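Local coordinates for fucoxanthin chlorophyll a/c-binding protein Lhcq3 (Chaetoceros gracilis, PDB 6L4U), which binds chlorophyll a, chlorophyll c1 and carotenoids and, as a fucoxanthin chlorophyll a/c-binding antenna protein, probably harvests light for a diatom photosystem, at residues 62-67 against 144-149; 66-71 against 128-133; 36-39 against 43-46. All coordinates share one frame; numbering follows the deposited sequence.

Contact 1 of 3, residues 62-67 against 144-149; sequences FRASEL and GPMPTM. With CLA (chlorophyll a), chain B.
The guanidinium plane of Arg-63 carries the methyl of Met-146 on one face: Met-146 CE stands 3.2 Å above that plane, displaced toward its rim. The approach is spread across the group, with Arg-63 NH2 and Met-146 CE 3.5 Å apart and Arg-63 NE and CZ equally near. The other flat group, the Phe-62 ring, belongs to the pigment side, where C4 of the chlorophyll a phytyl chain lies over the centre of one face. The two side chains of the Arg-63 and Met-146 pair cross at about a right angle, and a bend at chi3 of the arginine (59°) brings its planar end round to the methyl. Further back along Met-146, SD packs 3.7 Å from Leu-67 CD2, while CG meets Ala-64 CB at 4.1 Å. With no hydrogen bond between 62-67 and 144-149, the contact rests on van der Waals packing, and Met-146 supplies most of the loop's share of the buried surface. Cutting Met-146 back to an alanine is likely to leave Leu-67 CD2 without its sulfur neighbour and the guanidinium face of Arg-63 without its methyl cover. On another side of the same helical segment, Glu-66 OE2 binds the chlorophyll magnesium at 2.1 Å, in keeping with the glutamate-ligated chlorophylls of the light-harvesting family. The segment 62-67 is part of helix 56-85, against which the loop between helices 116-134 and 161-190 is laid; Glu-66 and Leu-67 also touch Leu-172 of helix 161-190.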
# COMPACT_ATOMS: atom_id res chain seq x y z
N PHE X 62 13.04 70.88 -32.12
CA PHE X 62 13.09 71.17 -33.55
C PHE X 62 14.29 72.04 -33.90
O PHE X 62 14.86 71.91 -34.98
CB PHE X 62 11.81 71.87 -34.01
CG PHE X 62 10.63 70.96 -34.12
CD1 PHE X 62 10.78 69.58 -34.14
CD2 PHE X 62 9.35 71.49 -34.20
CE1 PHE X 62 9.69 68.75 -34.24
CE2 PHE X 62 8.25 70.66 -34.31
CZ PHE X 62 8.42 69.29 -34.32
N ARG X 63 14.68 72.94 -32.99
CA ARG X 63 15.81 73.82 -33.25
C ARG X 63 17.12 73.06 -33.22
O ARG X 63 17.96 73.25 -34.11
CB ARG X 63 15.84 74.95 -32.23
CG ARG X 63 14.68 75.90 -32.32
CD ARG X 63 14.66 76.76 -31.09
NE ARG X 63 15.90 77.51 -30.96
CZ ARG X 63 16.25 78.18 -29.87
NH1 ARG X 63 15.44 78.20 -28.82
NH2 ARG X 63 17.41 78.83 -29.83
N ALA X 64 17.32 72.22 -32.21
CA ALA X 64 18.54 71.44 -32.10
C ALA X 64 18.65 70.41 -33.20
O ALA X 64 19.77 70.08 -33.61
CB ALA X 64 18.60 70.75 -30.74
N SER X 65 17.53 69.89 -33.69
CA SER X 65 17.59 68.96 -34.80
C SER X 65 17.89 69.67 -36.12
O SER X 65 18.54 69.09 -36.98
CB SER X 65 16.29 68.19 -34.92
OG SER X 65 16.31 67.43 -36.11
N GLU X 66 17.39 70.90 -36.29
CA GLU X 66 17.77 71.68 -37.46
C GLU X 66 19.24 72.06 -37.41
O GLU X 66 19.93 72.05 -38.43
CB GLU X 66 16.90 72.94 -37.55
CG GLU X 66 17.12 73.75 -38.81
CD GLU X 66 16.40 75.08 -38.78
OE1 GLU X 66 16.38 75.72 -37.72
OE2 GLU X 66 15.84 75.47 -39.82
N LEU X 67 19.73 72.39 -36.22
CA LEU X 67 21.14 72.74 -36.06
C LEU X 67 22.04 71.54 -36.28
O LEU X 67 23.12 71.67 -36.85
CB LEU X 67 21.36 73.33 -34.67
CG LEU X 67 22.76 73.85 -34.38
CD1 LEU X 67 23.03 75.08 -35.22
CD2 LEU X 67 22.91 74.17 -32.91
N GLY X 144 18.04 74.35 -21.95
CA GLY X 144 19.47 74.33 -21.77
C GLY X 144 20.25 74.58 -23.05
O GLY X 144 19.70 74.99 -24.07
N PRO X 145 21.56 74.34 -23.01
CA PRO X 145 22.40 74.65 -24.17
C PRO X 145 22.28 73.61 -25.27
O PRO X 145 22.08 72.41 -25.02
CB PRO X 145 23.81 74.65 -23.58
CG PRO X 145 23.73 73.70 -22.44
CD PRO X 145 22.34 73.83 -21.87
N MET X 146 22.41 74.09 -26.49
CA MET X 146 22.51 73.24 -27.67
C MET X 146 23.90 72.62 -27.72
O MET X 146 24.80 73.09 -27.02
CB MET X 146 22.17 74.07 -28.90
CG MET X 146 20.72 73.90 -29.30
SD MET X 146 20.15 74.98 -30.62
CE MET X 146 18.62 75.54 -29.88
N PRO X 147 24.10 71.52 -28.51
CA PRO X 147 25.41 70.84 -28.53
C PRO X 147 26.62 71.69 -28.90
O PRO X 147 26.73 72.20 -30.02
CB PRO X 147 25.21 69.74 -29.57
CG PRO X 147 23.80 69.38 -29.43
CD PRO X 147 23.08 70.66 -29.15
N THR X 148 27.52 71.85 -27.93
CA THR X 148 28.77 72.56 -28.11
C THR X 148 29.91 71.55 -28.28
O THR X 148 29.69 70.34 -28.28
CB THR X 148 29.03 73.49 -26.93
OG1 THR X 148 29.17 72.73 -25.73
CG2 THR X 148 27.88 74.47 -26.78
N MET X 149 31.13 72.06 -28.41
CA MET X 149 32.24 71.22 -28.84
C MET X 149 32.71 70.30 -27.72
O MET X 149 32.80 70.71 -26.56
CB MET X 149 33.40 72.08 -29.34
CG MET X 149 34.22 71.41 -30.43
SD MET X 149 35.43 72.50 -31.19
CE MET X 149 34.38 73.82 -31.77
MG CLA B . 14.05 75.00 -40.90
CHA CLA B . 12.61 77.77 -39.46
CHB CLA B . 13.21 73.24 -38.14
CHC CLA B . 15.05 72.26 -42.52
CHD CLA B . 14.43 76.94 -44.02
NA CLA B . 13.04 75.40 -39.14
C1A CLA B . 12.56 76.49 -38.68
C2A CLA B . 11.95 76.43 -37.32
C3A CLA B . 12.25 75.02 -36.90
C4A CLA B . 12.88 74.52 -38.15
CMA CLA B . 13.27 75.00 -35.78
CAA CLA B . 10.45 76.43 -37.67
CBA CLA B . 9.43 75.96 -36.64
CGA CLA B . 8.91 74.56 -36.90
O1A CLA B . 8.31 73.97 -36.03
O2A CLA B . 9.16 73.84 -38.13
NB CLA B . 14.13 73.03 -40.38
C1B CLA B . 13.80 72.47 -39.23
C2B CLA B . 13.99 71.01 -39.15
C3B CLA B . 14.54 70.72 -40.50
C4B CLA B . 14.58 72.05 -41.15
CMB CLA B . 13.71 70.07 -38.01
CAB CLA B . 14.97 69.44 -41.09
CBB CLA B . 15.90 68.71 -40.52
NC CLA B . 14.57 74.68 -42.86
C1C CLA B . 15.04 73.50 -43.29
C2C CLA B . 15.57 73.50 -44.68
C3C CLA B . 15.38 74.89 -45.11
C4C CLA B . 14.75 75.51 -43.92
CMC CLA B . 16.17 72.38 -45.47
CAC CLA B . 15.71 75.52 -46.43
CBC CLA B . 14.47 75.33 -47.27
ND CLA B . 13.60 76.82 -41.67
C1D CLA B . 13.91 77.60 -42.83
C2D CLA B . 13.69 79.05 -42.70
C3D CLA B . 13.14 79.10 -41.33
C4D CLA B . 13.13 77.81 -40.83
CMD CLA B . 13.83 80.24 -43.61
CAD CLA B . 12.62 79.99 -40.27
OBD CLA B . 12.48 81.26 -40.36
CBD CLA B . 12.31 79.18 -39.07
CGD CLA B . 13.23 79.60 -37.97
O1D CLA B . 14.40 79.30 -37.99
O2D CLA B . 12.70 80.33 -36.84
CED CLA B . 13.41 80.28 -35.61
C1 CLA B . 9.47 72.46 -37.97
C2 CLA B . 10.14 71.87 -39.18
C3 CLA B . 10.12 70.55 -39.42
C4 CLA B . 9.44 69.60 -38.47
C5 CLA B . 10.81 70.03 -40.66
C6 CLA B . 10.75 68.51 -40.81
C7 CLA B . 10.56 68.09 -42.27
C8 CLA B . 9.13 68.23 -42.76
C9 CLA B . 8.13 67.64 -41.77
C10 CLA B . 9.00 67.53 -44.10
C11 CLA B . 9.88 68.20 -45.14
C12 CLA B . 9.97 67.39 -46.43
C13 CLA B . 10.27 68.33 -47.59
C14 CLA B . 9.00 68.74 -48.31
C15 CLA B . 11.27 67.68 -48.54
C16 CLA B . 11.96 68.74 -49.38
C17 CLA B . 13.35 68.31 -49.84
C18 CLA B . 14.34 69.46 -49.74
C19 CLA B . 13.87 70.69 -50.51
C20 CLA B . 15.73 69.05 -50.20

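Contact 2 of 3, residues 66-71 against 128-133; sequences ELKHGR and IAEMIT. With CLA (chlorophyll a), chain C.
Lys-68 and Glu-130 come from opposite directions, from helices 56-85 and 116-134, two helices of the light-harvesting chlorophyll-binding fold, and meet in a buried salt bridge beside a chlorophyll a. The helices themselves are well separated here: the nearest CA atoms, those of Lys-68 and Glu-130, are 10.6 Å apart, and only 90 Å² is buried between the segments. The close part is therefore confined to the side-chain ends. Lys-68 NZ donates to Glu-130 OE2 at 2.7 Å, on the syn side and 20° out of the carboxylate plane. The same ammonium also donates to the ester carbonyl O1D of the chlorophyll at 2.6 Å, so two bonds fix its position. Glu-130 divides its carboxylate: OE1 binds the magnesium at 2.1 Å and OE2 takes the lysine. With Glu-130 CG lying near NB of the macrocycle, a bend at chi2 (-82°) turns the carboxylate so that OE1 meets the metal and OE2 faces Lys-68. This makes Lys-68 a second-shell residue that probably steadies the metal ligand and offsets its negative charge. The looser part is the span between the helix backbones, where pigment does the filling: the aliphatic CD of Lys-68 runs against ring carbons C3D and C4D, and carotenoid touches Lys-68, Ala-129 and Glu-130. Ser-65 OG, one turn before His-69, also hydrogen-bonds this chlorophyll. His-69 ND1 is engaged by Ser-65 O, and its imidazole carries the chlorophyll methyl CMD over the centre of one face, 3.3 Å above the ring plane.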
# COMPACT_ATOMS: atom_id res chain seq x y z
N GLU X 66 17.39 70.90 -36.29
CA GLU X 66 17.77 71.68 -37.46
C GLU X 66 19.24 72.06 -37.41
O GLU X 66 19.93 72.05 -38.43
CB GLU X 66 16.90 72.94 -37.55
CG GLU X 66 17.12 73.75 -38.81
CD GLU X 66 16.40 75.08 -38.78
OE1 GLU X 66 16.38 75.72 -37.72
OE2 GLU X 66 15.84 75.47 -39.82
N LEU X 67 19.73 72.39 -36.22
CA LEU X 67 21.14 72.74 -36.06
C LEU X 67 22.04 71.54 -36.28
O LEU X 67 23.12 71.67 -36.85
CB LEU X 67 21.36 73.33 -34.67
CG LEU X 67 22.76 73.85 -34.38
CD1 LEU X 67 23.03 75.08 -35.22
CD2 LEU X 67 22.91 74.17 -32.91
N LYS X 68 21.59 70.35 -35.88
CA LYS X 68 22.42 69.17 -36.09
C LYS X 68 22.30 68.64 -37.51
O LYS X 68 23.27 68.11 -38.05
CB LYS X 68 22.08 68.07 -35.09
CG LYS X 68 23.19 67.05 -34.95
CD LYS X 68 22.78 65.90 -34.08
CE LYS X 68 22.88 66.27 -32.62
NZ LYS X 68 22.33 65.17 -31.79
N HIS X 69 21.12 68.78 -38.13
CA HIS X 69 21.00 68.46 -39.55
C HIS X 69 21.82 69.42 -40.39
O HIS X 69 22.33 69.03 -41.45
CB HIS X 69 19.54 68.52 -40.00
CG HIS X 69 18.78 67.25 -39.79
ND1 HIS X 69 18.05 67.00 -38.65
CD2 HIS X 69 18.60 66.17 -40.59
CE1 HIS X 69 17.47 65.82 -38.75
NE2 HIS X 69 17.79 65.29 -39.92
N GLY X 70 21.94 70.67 -39.94
CA GLY X 70 22.74 71.63 -40.68
C GLY X 70 24.22 71.33 -40.62
O GLY X 70 24.89 71.30 -41.66
N ARG X 71 24.74 71.08 -39.42
CA ARG X 71 26.17 70.82 -39.24
C ARG X 71 26.59 69.52 -39.91
O ARG X 71 27.72 69.42 -40.41
CB ARG X 71 26.51 70.76 -37.76
CG ARG X 71 26.37 72.08 -37.04
CD ARG X 71 26.43 71.87 -35.55
NE ARG X 71 26.34 73.12 -34.82
CZ ARG X 71 26.40 73.22 -33.50
NH1 ARG X 71 26.55 72.14 -32.76
NH2 ARG X 71 26.31 74.41 -32.92
N ILE X 128 30.15 58.71 -28.47
CA ILE X 128 30.56 59.47 -27.30
C ILE X 128 30.17 60.94 -27.44
O ILE X 128 29.74 61.57 -26.47
CB ILE X 128 32.07 59.29 -27.06
CG1 ILE X 128 32.35 57.83 -26.70
CG2 ILE X 128 32.60 60.19 -25.96
CD1 ILE X 128 33.80 57.53 -26.50
N ALA X 129 30.25 61.47 -28.66
CA ALA X 129 29.85 62.85 -28.90
C ALA X 129 28.35 63.04 -28.72
O ALA X 129 27.92 64.04 -28.15
CB ALA X 129 30.28 63.29 -30.29
N GLU X 130 27.55 62.08 -29.17
CA GLU X 130 26.11 62.20 -28.96
C GLU X 130 25.71 61.95 -27.52
O GLU X 130 24.74 62.54 -27.04
CB GLU X 130 25.35 61.26 -29.90
CG GLU X 130 25.49 61.59 -31.38
CD GLU X 130 24.56 62.68 -31.86
OE1 GLU X 130 23.68 62.39 -32.70
OE2 GLU X 130 24.70 63.83 -31.41
N MET X 131 26.46 61.11 -26.79
CA MET X 131 26.14 60.87 -25.39
C MET X 131 26.52 62.05 -24.51
O MET X 131 25.84 62.33 -23.52
CB MET X 131 26.84 59.61 -24.88
CG MET X 131 26.19 58.30 -25.30
SD MET X 131 24.72 57.84 -24.39
CE MET X 131 25.43 56.99 -22.99
N ILE X 132 27.60 62.76 -24.85
CA ILE X 132 28.07 63.85 -24.00
C ILE X 132 27.17 65.08 -24.13
O ILE X 132 26.77 65.66 -23.12
CB ILE X 132 29.54 64.17 -24.34
CG1 ILE X 132 30.45 63.14 -23.66
CG2 ILE X 132 29.93 65.57 -23.90
CD1 ILE X 132 31.90 63.30 -24.00
N THR X 133 26.83 65.47 -25.36
CA THR X 133 25.98 66.64 -25.56
C THR X 133 24.54 66.41 -25.13
O THR X 133 23.82 67.39 -24.91
CB THR X 133 26.01 67.07 -27.02
OG1 THR X 133 25.30 66.12 -27.82
CG2 THR X 133 27.44 67.20 -27.51
MG CLA C . 22.67 61.14 -34.06
CHA CLA C . 19.91 63.21 -33.64
CHB CLA C . 21.97 59.72 -31.10
CHC CLA C . 24.92 58.75 -34.84
CHD CLA C . 23.14 62.61 -37.41
NA CLA C . 21.18 61.38 -32.64
C1A CLA C . 20.24 62.25 -32.53
C2A CLA C . 19.44 62.21 -31.25
C3A CLA C . 20.16 61.13 -30.49
C4A CLA C . 21.19 60.73 -31.48
CMA CLA C . 20.89 61.77 -29.33
CAA CLA C . 18.00 61.67 -31.42
CBA CLA C . 17.88 60.28 -32.05
CGA CLA C . 16.47 59.80 -32.31
O1A CLA C . 15.51 60.51 -32.12
O2A CLA C . 16.28 58.46 -32.84
NB CLA C . 23.34 59.47 -33.10
C1B CLA C . 23.02 59.07 -31.88
C2B CLA C . 23.73 57.86 -31.40
C3B CLA C . 24.62 57.57 -32.55
C4B CLA C . 24.28 58.64 -33.53
CMB CLA C . 23.61 57.13 -30.10
CAB CLA C . 25.61 56.47 -32.66
CBB CLA C . 26.85 56.61 -33.08
NC CLA C . 23.77 60.78 -35.76
C1C CLA C . 24.62 59.75 -35.87
C2C CLA C . 25.31 59.63 -37.17
C3C CLA C . 24.77 60.78 -37.93
C4C CLA C . 23.85 61.41 -36.95
CMC CLA C . 26.30 58.60 -37.62
CAC CLA C . 25.09 61.21 -39.33
CBC CLA C . 26.35 62.04 -39.19
ND CLA C . 21.82 62.52 -35.28
C1D CLA C . 22.03 63.08 -36.58
C2D CLA C . 21.07 64.13 -36.98
C3D CLA C . 20.21 64.17 -35.77
C4D CLA C . 20.70 63.23 -34.88
CMD CLA C . 20.89 64.98 -38.19
CAD CLA C . 19.03 64.80 -35.15
OBD CLA C . 18.31 65.72 -35.68
CBD CLA C . 18.82 64.22 -33.82
CGD CLA C . 18.84 65.30 -32.79
O1D CLA C . 19.79 65.44 -32.04
O2D CLA C . 17.71 66.19 -32.64
CED CLA C . 17.67 67.09 -31.53
C1 CLA C . 16.93 58.11 -34.05
C2 CLA C . 15.98 58.16 -35.22
C3 CLA C . 15.94 57.17 -36.13
C4 CLA C . 16.85 55.97 -36.03
C5 CLA C . 14.98 57.25 -37.29
C6 CLA C . 14.93 58.64 -37.91
C7 CLA C . 16.17 58.94 -38.73
C8 CLA C . 16.35 58.00 -39.92
C9 CLA C . 17.74 58.15 -40.51
C10 CLA C . 15.30 58.29 -40.99
C11 CLA C . 15.36 59.74 -41.46
C12 CLA C . 14.19 60.05 -42.39
C13 CLA C . 13.41 61.27 -41.91
C14 CLA C . 12.83 61.05 -40.52
C15 CLA C . 12.31 61.60 -42.90
C16 CLA C . 12.83 61.81 -44.32
C17 CLA C . 11.68 62.10 -45.28
C18 CLA C . 12.19 62.64 -46.62
C19 CLA C . 11.04 62.89 -47.58
C20 CLA C . 13.22 61.70 -47.24

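Contact 3 of 3, residues 36-39 against 43-46; sequences PGST and GPFD. With CLA (chlorophyll a), chain B.
The backbone turns back on itself between Ser-38 and Gly-43, whose CA atoms come within 4.3 Å, and Gly-43 CA makes a CH...O contact of 3.4 Å to Thr-39 O, with an angle of 140° at the hydrogen. No conventional hydrogen bond joins 36-39 to 43-46. Ser-38 supplies the side-chain part: with OG anti to its own N (chi1 177°), the hydroxyl oxygen is set against the peptide linking Gly-43 to Pro-44, 3.3 Å from Gly-43 C. That peptide is cis, and Ser-38 OG also lies 4.0 Å from Pro-44 CD. A CB on Gly-43 would point into this approach, about 2.2 Å from Thr-39 O, so the close passage depends on the missing side chain. The two segments belong to the N-terminal loop that precedes helix 56-85 in the light-harvesting fold, and together they line one end of a chlorophyll a site. Phe-45 N donates to the chlorophyll keto oxygen OBD at 2.9 Å, nearly straight at 168°. The phenyl ring of Phe-45 lies obliquely to the pigment, CD1 being 3.6 Å from C2D, and an apolar side chain from the chain of another protein packs on this residue. From the first segment, Gly-37 CA comes 3.3 Å from the ester carbonyl oxygen O1D of the same chlorophyll. Asp-46 is held by the backbone N of Ala-51, while its OD2 hydrogen-bonds a carotenoid oxygen, O4.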
# COMPACT_ATOMS: atom_id res chain seq x y z
N PRO X 36 16.91 82.90 -33.23
CA PRO X 36 17.92 83.24 -34.25
C PRO X 36 17.49 83.05 -35.70
O PRO X 36 17.52 84.02 -36.47
CB PRO X 36 19.09 82.32 -33.88
CG PRO X 36 18.99 82.19 -32.43
CD PRO X 36 17.52 82.17 -32.10
N GLY X 37 17.04 81.85 -36.08
CA GLY X 37 16.86 81.46 -37.48
C GLY X 37 15.87 82.28 -38.29
O GLY X 37 15.83 82.12 -39.51
N SER X 38 15.09 83.15 -37.65
CA SER X 38 14.28 84.13 -38.35
C SER X 38 15.19 85.17 -39.00
O SER X 38 15.97 85.83 -38.32
CB SER X 38 13.30 84.80 -37.38
OG SER X 38 12.55 85.80 -38.03
N THR X 39 15.08 85.31 -40.33
CA THR X 39 15.94 86.24 -41.06
C THR X 39 15.13 87.20 -41.93
O THR X 39 13.91 87.31 -41.78
CB THR X 39 16.95 85.49 -41.92
OG1 THR X 39 16.30 84.40 -42.58
CG2 THR X 39 18.09 84.97 -41.07
N GLY X 43 11.00 85.49 -42.48
CA GLY X 43 11.22 85.36 -41.06
C GLY X 43 10.09 85.93 -40.24
O GLY X 43 9.73 87.10 -40.37
N PRO X 44 9.49 85.11 -39.36
CA PRO X 44 9.74 83.67 -39.19
C PRO X 44 9.00 82.82 -40.22
O PRO X 44 7.80 82.97 -40.43
CB PRO X 44 9.24 83.39 -37.78
CG PRO X 44 8.19 84.41 -37.54
CD PRO X 44 8.53 85.62 -38.37
N PHE X 45 9.73 81.92 -40.88
CA PHE X 45 9.19 81.09 -41.94
C PHE X 45 8.60 79.83 -41.33
O PHE X 45 9.33 78.93 -40.90
CB PHE X 45 10.27 80.75 -42.96
CG PHE X 45 9.86 79.70 -43.95
CD1 PHE X 45 10.40 78.42 -43.89
CD2 PHE X 45 8.95 79.99 -44.95
CE1 PHE X 45 10.03 77.46 -44.81
CE2 PHE X 45 8.57 79.03 -45.86
CZ PHE X 45 9.11 77.76 -45.79
N ASP X 46 7.27 79.77 -41.27
CA ASP X 46 6.55 78.59 -40.78
C ASP X 46 5.14 78.62 -41.36
O ASP X 46 4.18 79.01 -40.68
CB ASP X 46 6.53 78.57 -39.25
CG ASP X 46 6.16 77.22 -38.68
OD1 ASP X 46 5.63 77.17 -37.56
OD2 ASP X 46 6.41 76.19 -39.36
MG CLA B . 14.05 75.00 -40.90
CHA CLA B . 12.61 77.77 -39.46
CHB CLA B . 13.21 73.24 -38.14
CHC CLA B . 15.05 72.26 -42.52
CHD CLA B . 14.43 76.94 -44.02
NA CLA B . 13.04 75.40 -39.14
C1A CLA B . 12.56 76.49 -38.68
C2A CLA B . 11.95 76.43 -37.32
C3A CLA B . 12.25 75.02 -36.90
C4A CLA B . 12.88 74.52 -38.15
CMA CLA B . 13.27 75.00 -35.78
CAA CLA B . 10.45 76.43 -37.67
CBA CLA B . 9.43 75.96 -36.64
CGA CLA B . 8.91 74.56 -36.90
O1A CLA B . 8.31 73.97 -36.03
O2A CLA B . 9.16 73.84 -38.13
NB CLA B . 14.13 73.03 -40.38
C1B CLA B . 13.80 72.47 -39.23
C2B CLA B . 13.99 71.01 -39.15
C3B CLA B . 14.54 70.72 -40.50
C4B CLA B . 14.58 72.05 -41.15
CMB CLA B . 13.71 70.07 -38.01
CAB CLA B . 14.97 69.44 -41.09
CBB CLA B . 15.90 68.71 -40.52
NC CLA B . 14.57 74.68 -42.86
C1C CLA B . 15.04 73.50 -43.29
C2C CLA B . 15.57 73.50 -44.68
C3C CLA B . 15.38 74.89 -45.11
C4C CLA B . 14.75 75.51 -43.92
CMC CLA B . 16.17 72.38 -45.47
CAC CLA B . 15.71 75.52 -46.43
CBC CLA B . 14.47 75.33 -47.27
ND CLA B . 13.60 76.82 -41.67
C1D CLA B . 13.91 77.60 -42.83
C2D CLA B . 13.69 79.05 -42.70
C3D CLA B . 13.14 79.10 -41.33
C4D CLA B . 13.13 77.81 -40.83
CMD CLA B . 13.83 80.24 -43.61
CAD CLA B . 12.62 79.99 -40.27
OBD CLA B . 12.48 81.26 -40.36
CBD CLA B . 12.31 79.18 -39.07
CGD CLA B . 13.23 79.60 -37.97
O1D CLA B . 14.40 79.30 -37.99
O2D CLA B . 12.70 80.33 -36.84
CED CLA B . 13.41 80.28 -35.61
C1 CLA B . 9.47 72.46 -37.97
C2 CLA B . 10.14 71.87 -39.18
C3 CLA B . 10.12 70.55 -39.42
C4 CLA B . 9.44 69.60 -38.47
C5 CLA B . 10.81 70.03 -40.66
C6 CLA B . 10.75 68.51 -40.81
C7 CLA B . 10.56 68.09 -42.27
C8 CLA B . 9.13 68.23 -42.76
C9 CLA B . 8.13 67.64 -41.77
C10 CLA B . 9.00 67.53 -44.10
C11 CLA B . 9.88 68.20 -45.14
C12 CLA B . 9.97 67.39 -46.43
C13 CLA B . 10.27 68.33 -47.59
C14 CLA B . 9.00 68.74 -48.31
C15 CLA B . 11.27 67.68 -48.54
C16 CLA B . 11.96 68.74 -49.38
C17 CLA B . 13.35 68.31 -49.84
C18 CLA B . 14.34 69.46 -49.74
C19 CLA B . 13.87 70.69 -50.51
C20 CLA B . 15.73 69.05 -50.20

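In the fold
From the N terminus, the chain first closes the short loop of contact 3, with three residues between its segments, before it enters helix 56-85. Contacts 1 and 2 both open on that helix and share Glu-66 and Leu-67. Contact 2 returns from helix 116-134 and contact 1 from the loop that follows, so the closure of contact 2 falls inside the span of contact 1. Their centres are 7 Å apart, and Pro-147 O probably accepts a hydrogen bond from Arg-71 NH1 at 2.8 Å. Contact 3 precedes both, yet Arg-63 NH2 packs on Pro-36 CD and one chlorophyll a touches contacts 1 and 3, tying the N-terminal loop to helix 56-85.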